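PHOX (Pseudomonas fluorescens, PDB 3ZWU) probably hydrolyses phosphate monoesters at alkaline pH as a β-propeller alkaline phosphatase, using an active-site cluster of two iron and three calcium ions. Local coordinates at residues N274-E279 with E387-S392; W490-G495 with T534-S539. All blocks are in the same frame, centred on the assembly; numbering follows the deposited sequence.

Interaction 1. Residues N274-E279 with E387-S392; sequences NAALAE and EWIVVS. With CA (calcium ion), chain G; CA (calcium ion), chain F; FEO (mu-oxo-diiron), chain I; VO4 (vanadate ion), chain C.
A276 puts its methyl group against two branched side chains of the facing strand, CB lying 3.8 Å from I389 CG2 and 4.1 Å from V391 CG2. V391 turns CG2 anti to its own carbonyl carbon, which brings that same branch near A278 as well, 4.2 Å from CB. Y288 of strand 284-290 touches both I389 and V391 and so borders this small hydrophobic core. The axes of strands 276-279 and 387-391 come within 6.3 Å and run roughly parallel, yet both hydrogen bonds across the segments depend on a side chain, that of N274. Its amide lies alongside the backbone of I389 and engages both polar atoms of that one residue. ND2 donates to I389 O over 2.8 Å in a nearly straight bond (168°), the acceptor lying practically in the amide plane. I389 N donates to OD1, also over 2.8 Å, but approaches from above the carbonyl plane, 44° out of it. A chi1 of 95°, away from any staggered value, carries the amide to this place. N274 CB meanwhile covers the rim of one face of the W388 indole, 4.2 Å above its plane. Farther out, water 1 accepts from N274 N, and W388 NE1 donates to water 2, a ligand of the calcium of chain F. At the metal end, E387 OE2 binds iron FE2 at 2.1 Å and the calcium of chain G, and more loosely that of chain F; OE1 shares the calcium of chain G, and E273, D292 and E194 bind the same iron. One asparagine thus satisfies the buried N-H and C=O of I389, and its paired bonds probably hold the strand two residues beyond the metal-bridging carboxylate, where two strands of the β-propeller meet beside the metal site.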
ATOM      1  N   ASN A 274      -3.094   2.594  -0.334  1.00  8.66           N
ATOM      2  CA  ASN A 274      -3.810   2.082   0.833  1.00  8.23           C
ATOM      3  C   ASN A 274      -5.188   2.732   0.925  1.00  9.57           C
ATOM      4  O   ASN A 274      -5.556   3.522   0.050  1.00  8.98           O
ATOM      5  CB  ASN A 274      -2.966   2.230   2.114  1.00  8.88           C
ATOM      6  CG  ASN A 274      -3.197   3.444   2.961  1.00 12.16           C
ATOM      7  OD1 ASN A 274      -3.378   4.551   2.446  1.00  9.17           O
ATOM      8  ND2 ASN A 274      -3.030   3.306   4.276  1.00  8.66           N
ATOM      9  N   ALA A 275      -5.956   2.367   1.947  1.00  8.19           N
ATOM     10  CA  ALA A 275      -7.313   2.854   2.153  1.00  8.94           C
ATOM     11  C   ALA A 275      -7.472   3.164   3.632  1.00 12.56           C
ATOM     12  O   ALA A 275      -7.556   2.243   4.439  1.00 12.72           O
ATOM     13  CB  ALA A 275      -8.308   1.785   1.719  1.00 10.06           C
ATOM     14  N   ALA A 276      -7.435   4.451   4.000  1.00  8.97           N
ATOM     15  CA  ALA A 276      -7.488   4.866   5.403  1.00  8.59           C
ATOM     16  C   ALA A 276      -8.915   5.140   5.838  1.00 11.79           C
ATOM     17  O   ALA A 276      -9.546   6.059   5.314  1.00 10.31           O
ATOM     18  CB  ALA A 276      -6.623   6.102   5.617  1.00  9.34           C
ATOM     19  N   LEU A 277      -9.407   4.382   6.832  1.00 10.06           N
ATOM     20  CA  LEU A 277     -10.777   4.512   7.314  1.00 10.34           C
ATOM     21  C   LEU A 277     -10.947   5.598   8.368  1.00 13.92           C
ATOM     22  O   LEU A 277     -10.135   5.737   9.281  1.00 12.70           O
ATOM     23  CB  LEU A 277     -11.311   3.176   7.876  1.00 10.82           C
ATOM     24  CG  LEU A 277     -12.062   2.254   6.907  1.00 15.79           C
ATOM     25  CD1 LEU A 277     -13.465   2.759   6.613  1.00 16.94           C
ATOM     26  CD2 LEU A 277     -11.281   2.006   5.637  1.00 16.55           C
ATOM     27  N   ALA A 278     -12.049   6.333   8.253  1.00 10.67           N
ATOM     28  CA  ALA A 278     -12.469   7.347   9.209  1.00 11.34           C
ATOM     29  C   ALA A 278     -14.002   7.372   9.192  1.00 12.57           C
ATOM     30  O   ALA A 278     -14.615   6.547   8.504  1.00 11.20           O
ATOM     31  CB  ALA A 278     -11.883   8.703   8.838  1.00 12.63           C
ATOM     32  N   GLU A 279     -14.617   8.260   9.965  1.00 10.04           N
ATOM     33  CA  GLU A 279     -16.064   8.348  10.046  1.00  9.67           C
ATOM     34  C   GLU A 279     -16.476   9.807  10.155  1.00 13.11           C
ATOM     35  O   GLU A 279     -15.825  10.571  10.863  1.00 12.46           O
ATOM     36  CB  GLU A 279     -16.545   7.548  11.270  1.00 10.99           C
ATOM     37  CG  GLU A 279     -18.052   7.415  11.417  1.00 16.54           C
ATOM     38  CD  GLU A 279     -18.487   6.580  12.606  1.00 27.76           C
ATOM     39  OE1 GLU A 279     -17.711   5.693  13.029  1.00 21.07           O
ATOM     40  OE2 GLU A 279     -19.606   6.804  13.119  1.00 23.17           O
ATOM     41  N   GLU A 387       1.549   7.862  -1.198  1.00  8.09           N
ATOM     42  CA  GLU A 387       1.585   6.459  -0.835  1.00  7.34           C
ATOM     43  C   GLU A 387       0.617   6.265   0.334  1.00  9.91           C
ATOM     44  O   GLU A 387      -0.569   6.537   0.136  1.00 10.50           O
ATOM     45  CB  GLU A 387       3.021   5.925  -0.667  1.00  8.25           C
ATOM     46  CG  GLU A 387       3.739   5.806  -2.002  1.00 10.98           C
ATOM     47  CD  GLU A 387       4.905   4.836  -2.051  1.00 16.04           C
ATOM     48  OE1 GLU A 387       6.002   5.222  -1.598  1.00 11.22           O
ATOM     49  OE2 GLU A 387       4.735   3.695  -2.539  1.00 11.07           O
ATOM     50  N   TRP A 388       1.043   5.813   1.515  1.00  7.20           N
ATOM     51  CA  TRP A 388       0.088   5.489   2.564  1.00  7.07           C
ATOM     52  C   TRP A 388      -0.501   6.690   3.246  1.00  9.88           C
ATOM     53  O   TRP A 388       0.181   7.692   3.443  1.00 10.10           O
ATOM     54  CB  TRP A 388       0.697   4.594   3.640  1.00  6.07           C
ATOM     55  CG  TRP A 388       1.110   3.229   3.200  1.00  6.93           C
ATOM     56  CD1 TRP A 388       1.858   2.905   2.102  1.00  9.44           C
ATOM     57  CD2 TRP A 388       1.053   2.053   4.003  1.00  6.86           C
ATOM     58  NE1 TRP A 388       2.235   1.587   2.158  1.00  8.65           N
ATOM     59  CE2 TRP A 388       1.764   1.042   3.321  1.00  9.97           C
ATOM     60  CE3 TRP A 388       0.506   1.764   5.259  1.00  8.05           C
ATOM     61  CZ2 TRP A 388       1.912  -0.239   3.839  1.00  9.15           C
ATOM     62  CZ3 TRP A 388       0.670   0.497   5.780  1.00  9.24           C
ATOM     63  CH2 TRP A 388       1.359  -0.488   5.068  1.00  9.76           C
ATOM     64  N   ILE A 389      -1.763   6.547   3.661  1.00  7.55           N
ATOM     65  CA  ILE A 389      -2.509   7.523   4.418  1.00  7.28           C
ATOM     66  C   ILE A 389      -2.941   6.871   5.728  1.00 11.15           C
ATOM     67  O   ILE A 389      -3.361   5.710   5.728  1.00 10.64           O
ATOM     68  CB  ILE A 389      -3.732   8.038   3.624  1.00  9.89           C
ATOM     69  CG1 ILE A 389      -3.283   8.667   2.297  1.00  9.52           C
ATOM     70  CG2 ILE A 389      -4.541   9.044   4.465  1.00 10.54           C
ATOM     71  CD1 ILE A 389      -4.390   9.051   1.358  1.00 10.69           C
ATOM     72  N   VAL A 390      -2.835   7.607   6.838  1.00  8.57           N
ATOM     73  CA  VAL A 390      -3.299   7.137   8.142  1.00  8.32           C
ATOM     74  C   VAL A 390      -4.070   8.244   8.833  1.00 11.74           C
ATOM     75  O   VAL A 390      -3.834   9.425   8.574  1.00 11.22           O
ATOM     76  CB  VAL A 390      -2.187   6.573   9.050  1.00 11.81           C
ATOM     77  CG1 VAL A 390      -1.626   5.278   8.486  1.00 11.54           C
ATOM     78  CG2 VAL A 390      -1.079   7.589   9.289  1.00 11.52           C
ATOM     79  N   VAL A 391      -4.995   7.852   9.710  1.00  9.03           N
ATOM     80  CA  VAL A 391      -5.840   8.771  10.459  1.00  8.45           C
ATOM     81  C   VAL A 391      -5.503   8.582  11.927  1.00 12.68           C
ATOM     82  O   VAL A 391      -5.546   7.452  12.415  1.00 12.25           O
ATOM     83  CB  VAL A 391      -7.334   8.490  10.176  1.00 10.80           C
ATOM     84  CG1 VAL A 391      -8.228   9.426  10.984  1.00 11.00           C
ATOM     85  CG2 VAL A 391      -7.640   8.611   8.685  1.00 10.24           C
ATOM     86  N   SER A 392      -5.147   9.666  12.631  1.00 10.35           N
ATOM     87  CA  SER A 392      -4.800   9.565  14.042  1.00 10.18           C
ATOM     88  C   SER A 392      -5.982   9.072  14.861  1.00 14.00           C
ATOM     89  O   SER A 392      -7.047   9.676  14.786  1.00 13.41           O
ATOM     90  CB  SER A 392      -4.353  10.914  14.593  1.00 12.15           C
ATOM     91  OG  SER A 392      -4.226  10.855  16.005  1.00 16.01           O
TER
HETATM   92 CA    CA G1592       7.254   3.238  -2.531  0.94  9.97          CA
HETATM   93 CA    CA F1591       4.613   1.259  -1.038  0.95  9.68          CA
HETATM   94 FE1  FEO I1594       3.299  -0.650  -3.834  0.97  9.79          FE
HETATM   95 FE2  FEO I1594       3.441   2.862  -4.031  1.00 10.00          FE
HETATM   96  O   FEO I1594       3.872   1.159  -3.268  1.00  8.83           O
HETATM   97  V   VO4 C 700       5.857   0.873  -4.483  0.66 14.64           V
HETATM   98  O1  VO4 C 700       7.368   0.611  -5.324  0.66 11.98           O
HETATM   99  O2  VO4 C 700       6.507   1.011  -2.850  0.66  8.18           O
HETATM  100  O3  VO4 C 700       5.042  -0.569  -4.986  0.66  8.98           O
HETATM  101  O4  VO4 C 700       5.330   2.390  -5.143  0.66 12.35           O
HETATM  102  O   HOH W   1      -3.117   5.614  -0.029  1.00  8.48           O
HETATM  103  O   HOH W   2       3.009  -0.327   0.151  1.00 10.77           O
HETATM  104  O   HOH W   3       5.976  -0.059   0.503  1.00 13.00           O
HETATM  105  O   HOH W   4       4.575  -1.236  -2.117  1.00 11.11           O
HETATM  106  O   HOH W   5       8.911   4.840  -2.072  1.00 10.38           O
HETATM  107  O   HOH W   6       8.408   3.202  -4.692  1.00 17.31           O

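Interaction 2. Residues W490-G495 with T534-S539; sequences WILTDG and TGISFS. With CA (calcium ion), chain G; CA (calcium ion), chain H; VO4 (vanadate ion), chain C.
Two neighbouring blades of the β-propeller face each other here, W490 and L492 of strand 489-493 packing on T534, G535, I536 and F538 of strand 532-538. The strands are nearly antiparallel, at 158°, but their axes stay 7.7 Å apart, and side chains fill the interval. F538 brings CZ over one face of the W490 indole, toward its rim, 3.4 Å from NE1. The two planes are inclined at 50°, and NE1 donates its hydrogen elsewhere, to D484; F524 adds an edge-to-face contact with the same indole. I536, its CG1 anti to the backbone N (chi1 -176°), reaches across at about a right angle and sets CD1 3.6 Å from W490 CB. Replacing W490 by an alanine would probably cost D484 the indole N-H and open a gap beside F538 CZ and I536 CD1. Nearer the metals, L492 presses CD2 on the backbone, 3.6 Å from T534 CA and 3.5 Å from G535 O. G535 takes backbone angles that a CB would tolerate poorly because of the carbonyl before it, which suits a glycine. Just past the end of its strand, D494 bridges two calcium ions through one oxygen, OD2 lying 2.4 Å from the calcium of chain G and 2.5 Å from that of chain H, which E532 also binds. Its backbone O takes a hydrogen bond from water 5, a ligand of the first calcium. Hydrophobic blade faces meeting sheet on sheet, with metal ligands supplied from strand ends and the loops just beyond them, are typical of a propeller with a central metal site.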
ATOM      1  N   TRP A 490       4.252   5.611  13.150  1.00 10.27           N
ATOM      2  CA  TRP A 490       5.345   4.787  12.659  1.00  9.71           C
ATOM      3  C   TRP A 490       5.517   5.059  11.171  1.00 11.59           C
ATOM      4  O   TRP A 490       4.526   5.075  10.449  1.00 11.10           O
ATOM      5  CB  TRP A 490       5.053   3.317  12.948  1.00  8.57           C
ATOM      6  CG  TRP A 490       4.925   3.034  14.416  1.00  9.15           C
ATOM      7  CD1 TRP A 490       3.811   3.175  15.191  1.00 11.76           C
ATOM      8  CD2 TRP A 490       5.981   2.658  15.302  1.00  9.04           C
ATOM      9  NE1 TRP A 490       4.100   2.857  16.494  1.00 10.93           N
ATOM     10  CE2 TRP A 490       5.418   2.502  16.585  1.00 12.11           C
ATOM     11  CE3 TRP A 490       7.347   2.414  15.133  1.00 10.16           C
ATOM     12  CZ2 TRP A 490       6.179   2.139  17.696  1.00 11.06           C
ATOM     13  CZ3 TRP A 490       8.096   2.044  16.232  1.00 11.07           C
ATOM     14  CH2 TRP A 490       7.513   1.901  17.495  1.00 11.41           C
ATOM     15  N   ILE A 491       6.755   5.346  10.733  1.00  8.02           N
ATOM     16  CA  ILE A 491       7.086   5.719   9.356  1.00  7.51           C
ATOM     17  C   ILE A 491       7.988   4.649   8.788  1.00 10.19           C
ATOM     18  O   ILE A 491       9.023   4.366   9.383  1.00  9.74           O
ATOM     19  CB  ILE A 491       7.800   7.098   9.335  1.00  9.97           C
ATOM     20  CG1 ILE A 491       6.914   8.196   9.956  1.00  9.79           C
ATOM     21  CG2 ILE A 491       8.217   7.487   7.906  1.00 10.41           C
ATOM     22  CD1 ILE A 491       7.702   9.411  10.457  1.00 12.44           C
ATOM     23  N   LEU A 492       7.619   4.076   7.635  1.00  8.03           N
ATOM     24  CA  LEU A 492       8.373   3.007   6.996  1.00  8.01           C
ATOM     25  C   LEU A 492       8.929   3.539   5.681  1.00 11.02           C
ATOM     26  O   LEU A 492       8.226   4.279   4.988  1.00 10.90           O
ATOM     27  CB  LEU A 492       7.438   1.827   6.742  1.00  7.84           C
ATOM     28  CG  LEU A 492       6.929   1.056   7.974  1.00 11.28           C
ATOM     29  CD1 LEU A 492       5.963   1.878   8.823  1.00 12.72           C
ATOM     30  CD2 LEU A 492       6.262  -0.241   7.552  1.00 10.85           C
ATOM     31  N   THR A 493      10.183   3.199   5.330  1.00  8.66           N
ATOM     32  CA  THR A 493      10.790   3.739   4.115  1.00  8.54           C
ATOM     33  C   THR A 493      10.999   2.729   2.997  1.00 11.08           C
ATOM     34  O   THR A 493      11.241   1.540   3.234  1.00 11.09           O
ATOM     35  CB  THR A 493      12.091   4.493   4.426  1.00 12.15           C
ATOM     36  OG1 THR A 493      13.185   3.585   4.601  1.00 10.49           O
ATOM     37  CG2 THR A 493      11.965   5.409   5.627  1.00 12.42           C
ATOM     38  N   ASP A 494      10.909   3.236   1.763  1.00  8.95           N
ATOM     39  CA  ASP A 494      11.150   2.502   0.535  1.00  8.73           C
ATOM     40  C   ASP A 494      11.941   3.455  -0.357  1.00 13.18           C
ATOM     41  O   ASP A 494      11.429   3.986  -1.348  1.00 12.79           O
ATOM     42  CB  ASP A 494       9.834   2.085  -0.130  1.00  9.73           C
ATOM     43  CG  ASP A 494      10.020   1.550  -1.537  1.00 13.71           C
ATOM     44  OD1 ASP A 494      11.101   0.980  -1.816  1.00 12.60           O
ATOM     45  OD2 ASP A 494       9.103   1.734  -2.374  1.00 13.54           O
ATOM     46  N   GLY A 495      13.171   3.726   0.047  1.00 10.48           N
ATOM     47  CA  GLY A 495      14.020   4.663  -0.656  1.00 10.80           C
ATOM     48  C   GLY A 495      15.273   4.090  -1.217  1.00 15.04           C
ATOM     49  O   GLY A 495      15.459   2.874  -1.309  1.00 15.18           O
ATOM     50  N   THR A 534       7.882  -2.395   4.816  1.00  8.55           N
ATOM     51  CA  THR A 534       6.500  -2.105   4.438  1.00  8.47           C
ATOM     52  C   THR A 534       5.560  -3.057   5.137  1.00 11.30           C
ATOM     53  O   THR A 534       5.946  -4.181   5.428  1.00 10.86           O
ATOM     54  CB  THR A 534       6.375  -2.151   2.908  1.00 13.57           C
ATOM     55  OG1 THR A 534       5.065  -1.737   2.530  1.00 11.88           O
ATOM     56  CG2 THR A 534       6.707  -3.519   2.319  1.00 12.20           C
ATOM     57  N   GLY A 535       4.339  -2.622   5.418  1.00  8.47           N
ATOM     58  CA  GLY A 535       3.393  -3.461   6.140  1.00  7.90           C
ATOM     59  C   GLY A 535       3.574  -3.232   7.621  1.00 10.46           C
ATOM     60  O   GLY A 535       4.691  -3.343   8.118  1.00  9.89           O
ATOM     61  N   ILE A 536       2.498  -2.891   8.326  1.00  7.46           N
ATOM     62  CA  ILE A 536       2.551  -2.704   9.766  1.00  7.23           C
ATOM     63  C   ILE A 536       1.218  -3.073  10.399  1.00 11.81           C
ATOM     64  O   ILE A 536       0.159  -2.721   9.879  1.00 11.31           O
ATOM     65  CB  ILE A 536       3.018  -1.282  10.175  1.00  9.77           C
ATOM     66  CG1 ILE A 536       3.158  -1.180  11.712  1.00  9.72           C
ATOM     67  CG2 ILE A 536       2.081  -0.196   9.634  1.00 10.39           C
ATOM     68  CD1 ILE A 536       3.902   0.026  12.193  1.00 12.54           C
ATOM     69  N   SER A 537       1.280  -3.797  11.516  1.00  8.70           N
ATOM     70  CA  SER A 537       0.117  -4.165  12.310  1.00  8.22           C
ATOM     71  C   SER A 537       0.594  -4.388  13.728  1.00 11.83           C
ATOM     72  O   SER A 537       1.755  -4.733  13.936  1.00 12.12           O
ATOM     73  CB  SER A 537      -0.534  -5.445  11.796  1.00 10.48           C
ATOM     74  OG  SER A 537      -1.039  -5.318  10.479  1.00 18.40           O
ATOM     75  N   PHE A 538      -0.295  -4.204  14.693  1.00 10.05           N
ATOM     76  CA  PHE A 538       0.028  -4.420  16.090  1.00  9.63           C
ATOM     77  C   PHE A 538      -0.848  -5.499  16.649  1.00 13.42           C
ATOM     78  O   PHE A 538      -2.007  -5.620  16.251  1.00 13.13           O
ATOM     79  CB  PHE A 538      -0.198  -3.136  16.902  1.00 11.00           C
ATOM     80  CG  PHE A 538       0.837  -2.084  16.629  1.00 11.80           C
ATOM     81  CD1 PHE A 538       0.717  -1.240  15.539  1.00 13.20           C
ATOM     82  CD2 PHE A 538       1.973  -1.987  17.415  1.00 14.17           C
ATOM     83  CE1 PHE A 538       1.698  -0.299  15.260  1.00 15.10           C
ATOM     84  CE2 PHE A 538       2.953  -1.044  17.134  1.00 14.38           C
ATOM     85  CZ  PHE A 538       2.815  -0.218  16.049  1.00 13.05           C
ATOM     86  N   SER A 539      -0.327  -6.243  17.637  1.00 10.86           N
ATOM     87  CA  SER A 539      -1.162  -7.179  18.368  1.00  9.93           C
ATOM     88  C   SER A 539      -2.133  -6.279  19.152  1.00 12.92           C
ATOM     89  O   SER A 539      -1.800  -5.110  19.396  1.00 12.42           O
ATOM     90  CB  SER A 539      -0.333  -8.015  19.337  1.00 11.42           C
ATOM     91  OG  SER A 539       0.424  -7.186  20.201  1.00 12.78           O
TER
HETATM   92 CA    CA G1592       7.254   3.238  -2.531  0.94  9.97          CA
HETATM   93 CA    CA H1593       8.474  -0.402  -3.459  0.65 10.63          CA
HETATM   94  V   VO4 C 700       5.857   0.873  -4.483  0.66 14.64           V
HETATM   95  O1  VO4 C 700       7.368   0.611  -5.324  0.66 11.98           O
HETATM   96  O2  VO4 C 700       6.507   1.011  -2.850  0.66  8.18           O
HETATM   97  O3  VO4 C 700       5.042  -0.569  -4.986  0.66  8.98           O
HETATM   98  O4  VO4 C 700       5.330   2.390  -5.143  0.66 12.35           O
HETATM   99  O   HOH W   5       8.911   4.840  -2.072  1.00 10.38           O
HETATM  100  O   HOH W   7      10.719   0.201  -4.385  1.00 28.46           O
HETATM  101  O   HOH W   6       8.408   3.202  -4.692  1.00 17.31           O
HETATM  102  O   HOH W   8       9.299  -2.157  -5.259  1.00 16.67           O
HETATM  103  O   HOH W   9       6.935  -2.258  -3.153  1.00 11.27           O

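Interaction 1 comes first along the chain and closes before interaction 2 opens. Their centres are 13 Å apart. Strands 276-279 and 386-391 end one long antiparallel sheet that curves round until its ends meet beside the metals, and the strands of interaction 2 belong to two separate four-stranded sheets. The two contacts touch directly: the indole of W388 packs on T534 and G535 of strand 532-538, with CH2 3.7 Å from G535 N. Both end at the same metal cluster, sharing the calcium of chain G, the vanadate and waters 5 and 6; E387 and D494 bind that calcium together with D479. Sequence-distant strands of the propeller therefore converge on one metal site; the vanadate there probably mimics phosphate.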